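Local coordinates for putative uncharacterized protein PH0242 (PDB 3VU1), which is the C-terminal globular domain of an archaeal AglB, a member of the oligosaccharyltransferase family, and carries a bound calcium ion, at residues A[94-107]-A[112-126]. Numbering follows the deposited sequence.
Sequences WAKFNAISYLGGAI and YNGDENGRGRVTTIL
F97 O is gripped twice by S101, from opposite faces of its carbonyl plane: by the backbone N at 2.7 Å and by OG at 2.8 Å. Both residues border T124, whose OG1 lies at the edge of the F97 ring, in its plane, while its methyl CG2 rests 3.8 Å from S101 OG. Over one face of that ring comes I125, its CD1 3.7 Å from the F97 centroid and 25° off the normal, a CH-pi contact. The other branch of I125, CG2, meets W94 CB at 3.8 Å. The N98 side chain reaches into the bend between R121 and T124, its amide plane 20° from that of the R121 guanidinium, whose face it overlies. Farther on, the Y102 and Y112 rings lie nearly parallel but well offset, their centroids 4.9 Å from each other. Y102 CG is trans to the backbone N (chi1 -177°), which carries its ring out beside Y112, and I107 CD1 closes on Y112 CA at 3.5 Å. Helix 97-103, ended by a Schellman motif at G105, thus packs against the next short helix and, beyond a long loop, the start of strand 125-130 in the Insert domain's mixed beta-sheet, where L126 makes backbone hydrogen bonds to L203.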
# COMPACT_ATOMS: atom_id res chain seq x y z
N TRP A 94 -16.16 -2.73 -0.26
CA TRP A 94 -16.69 -3.88 -1.00
C TRP A 94 -17.77 -3.37 -1.94
O TRP A 94 -17.88 -3.82 -3.08
CB TRP A 94 -17.19 -5.01 -0.07
CG TRP A 94 -18.43 -4.60 0.70
CD1 TRP A 94 -18.51 -4.04 1.98
CD2 TRP A 94 -19.82 -4.61 0.21
NE1 TRP A 94 -19.81 -3.74 2.31
CE2 TRP A 94 -20.65 -4.05 1.30
CE3 TRP A 94 -20.44 -5.01 -0.98
CZ2 TRP A 94 -22.03 -3.92 1.19
CZ3 TRP A 94 -21.83 -4.87 -1.08
CH2 TRP A 94 -22.61 -4.33 -0.02
N ALA A 95 -18.54 -2.39 -1.49
CA ALA A 95 -19.67 -1.86 -2.29
C ALA A 95 -19.18 -1.16 -3.55
O ALA A 95 -19.91 -1.08 -4.51
CB ALA A 95 -20.54 -0.91 -1.47
N LYS A 96 -17.96 -0.63 -3.53
CA LYS A 96 -17.41 -0.02 -4.72
C LYS A 96 -16.47 -0.96 -5.48
O LYS A 96 -15.80 -0.54 -6.44
CB LYS A 96 -16.69 1.28 -4.36
CG LYS A 96 -17.66 2.38 -4.03
CD LYS A 96 -17.00 3.60 -3.43
CE LYS A 96 -18.03 4.71 -3.50
NZ LYS A 96 -17.46 6.06 -3.40
N PHE A 97 -16.43 -2.23 -5.09
CA PHE A 97 -15.35 -3.06 -5.59
C PHE A 97 -15.35 -3.41 -7.08
O PHE A 97 -14.28 -3.63 -7.63
CB PHE A 97 -15.06 -4.27 -4.71
CG PHE A 97 -13.58 -4.60 -4.65
CD1 PHE A 97 -12.70 -3.77 -3.94
CD2 PHE A 97 -13.06 -5.69 -5.32
CE1 PHE A 97 -11.34 -4.03 -3.91
CE2 PHE A 97 -11.71 -5.97 -5.26
CZ PHE A 97 -10.85 -5.13 -4.57
N ASN A 98 -16.51 -3.43 -7.74
CA ASN A 98 -16.52 -3.60 -9.20
C ASN A 98 -15.78 -2.45 -9.87
O ASN A 98 -14.92 -2.67 -10.71
CB ASN A 98 -17.94 -3.68 -9.75
CG ASN A 98 -18.53 -5.09 -9.66
OD1 ASN A 98 -19.22 -5.51 -10.59
ND2 ASN A 98 -18.25 -5.83 -8.56
N ALA A 99 -16.07 -1.22 -9.45
CA ALA A 99 -15.39 -0.07 -10.04
C ALA A 99 -13.89 -0.19 -9.83
O ALA A 99 -13.12 -0.01 -10.80
CB ALA A 99 -15.92 1.25 -9.49
N ILE A 100 -13.49 -0.48 -8.58
CA ILE A 100 -12.08 -0.59 -8.23
C ILE A 100 -11.46 -1.72 -9.02
O ILE A 100 -10.37 -1.56 -9.56
CB ILE A 100 -11.87 -0.86 -6.72
CG1 ILE A 100 -12.50 0.28 -5.88
CG2 ILE A 100 -10.38 -1.03 -6.41
CD1 ILE A 100 -12.53 0.02 -4.39
N SER A 101 -12.14 -2.86 -9.13
CA SER A 101 -11.60 -3.97 -9.90
C SER A 101 -11.39 -3.60 -11.37
O SER A 101 -10.33 -3.91 -11.97
CB SER A 101 -12.49 -5.19 -9.81
OG SER A 101 -12.57 -5.62 -8.47
N TYR A 102 -12.40 -2.94 -11.94
CA TYR A 102 -12.32 -2.49 -13.33
C TYR A 102 -11.17 -1.53 -13.50
O TYR A 102 -10.27 -1.79 -14.30
CB TYR A 102 -13.63 -1.88 -13.85
CG TYR A 102 -13.57 -1.49 -15.32
CD1 TYR A 102 -13.20 -2.41 -16.29
CD2 TYR A 102 -13.89 -0.20 -15.73
CE1 TYR A 102 -13.15 -2.07 -17.61
CE2 TYR A 102 -13.84 0.16 -17.06
CZ TYR A 102 -13.46 -0.79 -18.00
OH TYR A 102 -13.42 -0.46 -19.35
N LEU A 103 -11.18 -0.46 -12.72
CA LEU A 103 -10.17 0.56 -12.85
C LEU A 103 -8.76 0.07 -12.57
O LEU A 103 -7.81 0.70 -13.02
CB LEU A 103 -10.49 1.75 -11.97
CG LEU A 103 -11.75 2.57 -12.31
CD1 LEU A 103 -12.07 3.51 -11.16
CD2 LEU A 103 -11.58 3.35 -13.62
N GLY A 104 -8.61 -1.07 -11.88
CA GLY A 104 -7.30 -1.63 -11.54
C GLY A 104 -6.87 -2.75 -12.47
O GLY A 104 -5.80 -3.36 -12.30
N GLY A 105 -7.72 -3.05 -13.46
CA GLY A 105 -7.36 -4.02 -14.49
C GLY A 105 -7.56 -5.47 -14.07
O GLY A 105 -7.09 -6.37 -14.75
N ALA A 106 -8.30 -5.69 -12.98
CA ALA A 106 -8.61 -7.05 -12.48
C ALA A 106 -9.71 -7.77 -13.27
O ALA A 106 -9.77 -8.99 -13.28
CB ALA A 106 -9.00 -6.98 -11.00
N ILE A 107 -10.61 -7.00 -13.87
CA ILE A 107 -11.78 -7.54 -14.55
C ILE A 107 -12.04 -6.80 -15.88
O ILE A 107 -11.56 -5.69 -16.10
CB ILE A 107 -13.06 -7.46 -13.69
CG1 ILE A 107 -13.40 -6.02 -13.31
CG2 ILE A 107 -12.95 -8.32 -12.44
CD1 ILE A 107 -14.80 -5.90 -12.74
N TYR A 112 -17.47 -5.86 -15.19
CA TYR A 112 -17.68 -4.69 -14.37
C TYR A 112 -19.16 -4.27 -14.30
O TYR A 112 -19.67 -3.96 -13.23
CB TYR A 112 -16.77 -3.55 -14.86
CG TYR A 112 -17.26 -2.19 -14.49
CD1 TYR A 112 -17.34 -1.78 -13.15
CD2 TYR A 112 -17.66 -1.29 -15.47
CE1 TYR A 112 -17.83 -0.52 -12.81
CE2 TYR A 112 -18.13 -0.02 -15.15
CZ TYR A 112 -18.22 0.37 -13.82
OH TYR A 112 -18.68 1.64 -13.50
N ASN A 113 -19.86 -4.27 -15.43
CA ASN A 113 -21.22 -3.75 -15.43
C ASN A 113 -22.10 -4.26 -16.57
O ASN A 113 -23.09 -3.63 -16.90
CB ASN A 113 -21.21 -2.23 -15.44
CG ASN A 113 -22.51 -1.63 -14.96
OD1 ASN A 113 -23.23 -2.21 -14.13
ND2 ASN A 113 -22.83 -0.47 -15.49
N GLY A 114 -21.73 -5.38 -17.17
CA GLY A 114 -22.49 -5.93 -18.27
C GLY A 114 -21.95 -5.50 -19.61
O GLY A 114 -21.32 -4.44 -19.72
N ASP A 115 -22.18 -6.34 -20.61
CA ASP A 115 -21.91 -5.99 -22.01
C ASP A 115 -22.98 -5.03 -22.55
O ASP A 115 -23.81 -4.53 -21.79
CB ASP A 115 -21.75 -7.24 -22.90
CG ASP A 115 -23.01 -8.11 -22.95
OD1 ASP A 115 -22.86 -9.33 -23.20
OD2 ASP A 115 -24.14 -7.60 -22.75
N GLU A 116 -22.96 -4.78 -23.86
CA GLU A 116 -23.85 -3.81 -24.52
C GLU A 116 -25.35 -4.15 -24.39
O GLU A 116 -26.20 -3.31 -24.65
CB GLU A 116 -23.43 -3.60 -25.99
CG GLU A 116 -23.63 -4.79 -26.92
CD GLU A 116 -22.61 -5.91 -26.75
OE1 GLU A 116 -21.49 -5.66 -26.23
OE2 GLU A 116 -22.94 -7.05 -27.15
N ASN A 117 -25.64 -5.39 -23.97
CA ASN A 117 -27.01 -5.84 -23.66
C ASN A 117 -27.27 -5.96 -22.16
O ASN A 117 -28.19 -6.69 -21.74
CB ASN A 117 -27.27 -7.19 -24.31
CG ASN A 117 -27.18 -7.14 -25.81
OD1 ASN A 117 -27.94 -6.43 -26.47
ND2 ASN A 117 -26.25 -7.90 -26.35
N GLY A 118 -26.46 -5.26 -21.37
CA GLY A 118 -26.55 -5.29 -19.92
C GLY A 118 -26.42 -6.65 -19.28
O GLY A 118 -26.81 -6.84 -18.14
N ARG A 119 -25.86 -7.62 -20.01
CA ARG A 119 -25.69 -8.97 -19.46
C ARG A 119 -24.23 -9.27 -19.15
O ARG A 119 -23.32 -8.74 -19.79
CB ARG A 119 -26.26 -10.03 -20.40
CG ARG A 119 -27.72 -9.83 -20.77
CD ARG A 119 -28.37 -11.10 -21.30
NE ARG A 119 -27.74 -11.61 -22.53
CZ ARG A 119 -28.05 -11.24 -23.77
NH1 ARG A 119 -29.00 -10.33 -23.99
NH2 ARG A 119 -27.42 -11.78 -24.80
N GLY A 120 -24.02 -10.15 -18.18
CA GLY A 120 -22.68 -10.61 -17.87
C GLY A 120 -22.01 -9.99 -16.67
O GLY A 120 -20.93 -10.44 -16.28
N ARG A 121 -22.62 -8.97 -16.07
CA ARG A 121 -22.05 -8.32 -14.87
C ARG A 121 -21.85 -9.32 -13.74
O ARG A 121 -22.58 -10.28 -13.59
CB ARG A 121 -22.92 -7.18 -14.38
CG ARG A 121 -22.31 -6.42 -13.21
CD ARG A 121 -23.29 -5.40 -12.65
NE ARG A 121 -22.61 -4.44 -11.80
CZ ARG A 121 -22.46 -4.55 -10.47
NH1 ARG A 121 -22.97 -5.59 -9.83
NH2 ARG A 121 -21.79 -3.61 -9.79
N VAL A 122 -20.85 -9.05 -12.93
CA VAL A 122 -20.33 -9.97 -11.94
C VAL A 122 -20.28 -9.24 -10.59
O VAL A 122 -19.98 -8.04 -10.53
CB VAL A 122 -18.94 -10.44 -12.44
CG1 VAL A 122 -17.92 -10.57 -11.33
CG2 VAL A 122 -19.05 -11.71 -13.28
N THR A 123 -20.61 -9.92 -9.51
CA THR A 123 -20.44 -9.31 -8.19
C THR A 123 -19.06 -9.63 -7.67
O THR A 123 -18.77 -10.80 -7.40
CB THR A 123 -21.49 -9.81 -7.19
OG1 THR A 123 -22.78 -9.46 -7.68
CG2 THR A 123 -21.29 -9.15 -5.81
N THR A 124 -18.20 -8.62 -7.53
CA THR A 124 -16.81 -8.93 -7.16
C THR A 124 -16.61 -9.34 -5.69
O THR A 124 -15.78 -10.22 -5.40
CB THR A 124 -15.82 -7.83 -7.56
OG1 THR A 124 -16.27 -6.57 -7.04
CG2 THR A 124 -15.69 -7.76 -9.10
N ILE A 125 -17.38 -8.73 -4.79
CA ILE A 125 -17.29 -8.96 -3.34
C ILE A 125 -18.65 -8.80 -2.66
O ILE A 125 -19.32 -7.80 -2.80
CB ILE A 125 -16.27 -8.02 -2.64
CG1 ILE A 125 -14.95 -7.98 -3.39
CG2 ILE A 125 -16.01 -8.48 -1.20
CD1 ILE A 125 -13.81 -7.46 -2.56
N LEU A 126 -19.03 -9.82 -1.91
CA LEU A 126 -20.21 -9.80 -1.11
C LEU A 126 -19.81 -10.24 0.29
O LEU A 126 -18.93 -11.11 0.45
CB LEU A 126 -21.20 -10.77 -1.69
CG LEU A 126 -22.67 -10.41 -1.73
CD1 LEU A 126 -22.90 -8.95 -2.13
CD2 LEU A 126 -23.28 -11.33 -2.76